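Long-range contact in capsular polysaccharide biosynthesis protein (Burkholderia pseudomallei, PDB 4BQN), which binds coenzyme A and is probably an acetyltransferase acting in the biosynthesis of the bacterium's capsular polysaccharide: residues 4-9 with 59-64. The protein carries 1 engineered substitution. Sequence-based numbering, arbitrary orientation. Where two conformers were deposited one is given.
Sequences QRKKYS and KLDLFL
Asp61 reaches across to the backbone of Lys7 in strand 6-9 and takes its N-H on the anti lone pair of OD2, Lys7 N to Asp61 OD2 2.8 Å and a nearly straight 167°. With CG anti to its own carbonyl carbon (chi1 -63°), Asp61 also crosses the aliphatic base of Lys6 at about a right angle, Lys6 CB 3.4 Å from OD2; the charged ends do not meet, and Lys6 NZ hydrogen-bonds a PEG, probably from the crystallisation liquor. Lys7 O accepts both Asp61 N and Leu62 N. The extended Lys7 chain runs past Lys59 O, CD 4.0 Å away, and a water accepting from NZ and donating to Lys59 O spans the gap. Ser9 N donates to Leu62 O and Leu64 N to Ser9 O (3.0 Å), the regular parallel pattern. Tyr8 CB packs on Leu62 CB at 3.7 Å; Tyr8 OH is hydrogen-bonded with Asn24 OD1 in helix 15-24, which covers this face. On the Ser9 face, Leu60 CD1 touches Ser9 CB at 3.7 Å, and Ser9 OG is hydrogen-bonded with Val36 O. Strands 6-9 and 62-64, axes 20° apart, are the inner pair of a parallel sheet ordered 33-35, 6-11, 62-65, 91-94, with helical connections: an alpha/beta fold.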
loop_
_atom_site.group_PDB
_atom_site.type_symbol
_atom_site.label_atom_id
_atom_site.label_comp_id
_atom_site.label_asym_id
_atom_site.label_seq_id
_atom_site.Cartn_x
_atom_site.Cartn_y
_atom_site.Cartn_z
ATOM N N GLN A 4 -13.588 -25.504 -18.540
ATOM C CA GLN A 4 -13.732 -26.161 -17.232
ATOM C C GLN A 4 -12.545 -25.882 -16.289
ATOM O O GLN A 4 -12.136 -26.745 -15.506
ATOM C CB GLN A 4 -13.928 -27.668 -17.402
ATOM C CG GLN A 4 -15.240 -28.041 -18.069
ATOM C CD GLN A 4 -15.470 -29.537 -18.145
ATOM O OE1 GLN A 4 -15.432 -30.125 -19.227
ATOM N NE2 GLN A 4 -15.711 -30.165 -16.993
ATOM N N ARG A 5 -11.985 -24.682 -16.370
ATOM C CA ARG A 5 -11.040 -24.218 -15.367
ATOM C C ARG A 5 -11.734 -24.035 -14.023
ATOM O O ARG A 5 -12.941 -23.800 -13.968
ATOM C CB ARG A 5 -10.445 -22.881 -15.804
ATOM C CG ARG A 5 -9.485 -23.000 -16.969
ATOM C CD ARG A 5 -8.915 -21.667 -17.397
ATOM N NE ARG A 5 -9.916 -20.779 -17.978
ATOM C CZ ARG A 5 -9.724 -19.485 -18.238
ATOM N NH1 ARG A 5 -8.561 -18.887 -17.965
ATOM N NH2 ARG A 5 -10.708 -18.777 -18.775
ATOM N N LYS A 6 -10.967 -24.142 -12.942
ATOM C CA LYS A 6 -11.467 -23.828 -11.603
ATOM C C LYS A 6 -11.706 -22.329 -11.497
ATOM O O LYS A 6 -11.098 -21.552 -12.232
ATOM C CB LYS A 6 -10.465 -24.279 -10.540
ATOM C CG LYS A 6 -10.272 -25.788 -10.459
ATOM C CD LYS A 6 -9.143 -26.144 -9.508
ATOM C CE LYS A 6 -8.963 -27.649 -9.404
ATOM N NZ LYS A 6 -8.021 -28.013 -8.307
ATOM N N LYS A 7 -12.587 -21.929 -10.582
ATOM C CA LYS A 7 -12.941 -20.523 -10.440
ATOM C C LYS A 7 -12.307 -19.898 -9.202
ATOM O O LYS A 7 -12.291 -20.496 -8.115
ATOM C CB LYS A 7 -14.459 -20.340 -10.410
ATOM C CG LYS A 7 -15.158 -20.811 -11.675
ATOM C CD LYS A 7 -16.666 -20.658 -11.552
ATOM C CE LYS A 7 -17.402 -21.468 -12.609
ATOM N NZ LYS A 7 -18.819 -21.702 -12.209
ATOM N N TYR A 8 -11.782 -18.688 -9.374
ATOM C CA TYR A 8 -11.221 -17.951 -8.253
ATOM C C TYR A 8 -11.626 -16.502 -8.298
ATOM O O TYR A 8 -11.999 -15.973 -9.350
ATOM C CB TYR A 8 -9.684 -18.077 -8.187
ATOM C CG TYR A 8 -8.883 -17.088 -9.003
ATOM C CD1 TYR A 8 -8.883 -17.136 -10.395
ATOM C CD2 TYR A 8 -8.103 -16.123 -8.379
ATOM C CE1 TYR A 8 -8.140 -16.236 -11.136
ATOM C CE2 TYR A 8 -7.347 -15.223 -9.114
ATOM C CZ TYR A 8 -7.374 -15.277 -10.484
ATOM O OH TYR A 8 -6.618 -14.359 -11.194
ATOM N N SER A 9 -11.542 -15.860 -7.142
ATOM C CA SER A 9 -11.662 -14.418 -7.080
ATOM C C SER A 9 -10.589 -13.893 -6.158
ATOM O O SER A 9 -10.020 -14.651 -5.361
ATOM C CB SER A 9 -13.033 -14.004 -6.564
ATOM O OG SER A 9 -13.213 -12.616 -6.750
ATOM N N LYS A 59 -19.651 -20.305 -5.306
ATOM C CA LYS A 59 -19.226 -21.035 -6.500
ATOM C C LYS A 59 -17.702 -21.086 -6.705
ATOM O O LYS A 59 -17.227 -21.653 -7.691
ATOM C CB LYS A 59 -19.904 -20.460 -7.755
ATOM C CG LYS A 59 -21.426 -20.479 -7.730
ATOM C CD LYS A 59 -21.993 -19.836 -8.984
ATOM C CE LYS A 59 -23.455 -19.462 -8.804
ATOM N NZ LYS A 59 -23.816 -18.278 -9.634
ATOM N N LEU A 60 -16.930 -20.507 -5.788
ATOM C CA LEU A 60 -15.479 -20.456 -5.975
ATOM C C LEU A 60 -14.759 -21.720 -5.510
ATOM O O LEU A 60 -15.095 -22.300 -4.469
ATOM C CB LEU A 60 -14.884 -19.250 -5.241
ATOM C CG LEU A 60 -15.337 -17.869 -5.707
ATOM C CD1 LEU A 60 -14.691 -16.846 -4.780
ATOM C CD2 LEU A 60 -14.987 -17.624 -7.167
ATOM N N ASP A 61 -13.755 -22.128 -6.290
ATOM C CA ASP A 61 -12.769 -23.100 -5.840
ATOM C C ASP A 61 -11.715 -22.438 -4.958
ATOM O O ASP A 61 -11.195 -23.067 -4.029
ATOM C CB ASP A 61 -12.105 -23.771 -7.038
ATOM C CG ASP A 61 -13.090 -24.549 -7.868
ATOM O OD1 ASP A 61 -13.495 -25.635 -7.417
ATOM O OD2 ASP A 61 -13.466 -24.066 -8.950
ATOM N N LEU A 62 -11.407 -21.176 -5.257
ATOM C CA LEU A 62 -10.350 -20.448 -4.559
ATOM C C LEU A 62 -10.773 -19.014 -4.288
ATOM O O LEU A 62 -11.248 -18.330 -5.194
ATOM C CB LEU A 62 -9.076 -20.459 -5.401
ATOM C CG LEU A 62 -7.905 -19.569 -4.949
ATOM C CD1 LEU A 62 -7.349 -19.999 -3.598
ATOM C CD2 LEU A 62 -6.812 -19.537 -6.012
ATOM N N PHE A 63 -10.580 -18.568 -3.047
ATOM C CA PHE A 63 -10.839 -17.187 -2.655
ATOM C C PHE A 63 -9.516 -16.669 -2.109
ATOM O O PHE A 63 -9.090 -17.068 -1.025
ATOM C CB PHE A 63 -11.940 -17.142 -1.589
ATOM C CG PHE A 63 -12.388 -15.757 -1.176
ATOM C CD1 PHE A 63 -12.813 -14.814 -2.108
ATOM C CD2 PHE A 63 -12.444 -15.421 0.177
ATOM C CE1 PHE A 63 -13.249 -13.555 -1.705
ATOM C CE2 PHE A 63 -12.876 -14.165 0.588
ATOM C CZ PHE A 63 -13.285 -13.229 -0.352
ATOM N N LEU A 64 -8.837 -15.852 -2.911
ATOM C CA LEU A 64 -7.632 -15.157 -2.454
ATOM C C LEU A 64 -8.093 -13.823 -1.923
ATOM O O LEU A 64 -8.804 -13.094 -2.597
ATOM C CB LEU A 64 -6.645 -14.933 -3.603
ATOM C CG LEU A 64 -5.842 -16.123 -4.121
ATOM C CD1 LEU A 64 -5.167 -15.779 -5.440
ATOM C CD2 LEU A 64 -4.815 -16.593 -3.096
HETATM O O HOH W 1 -18.024 -23.289 -9.670
#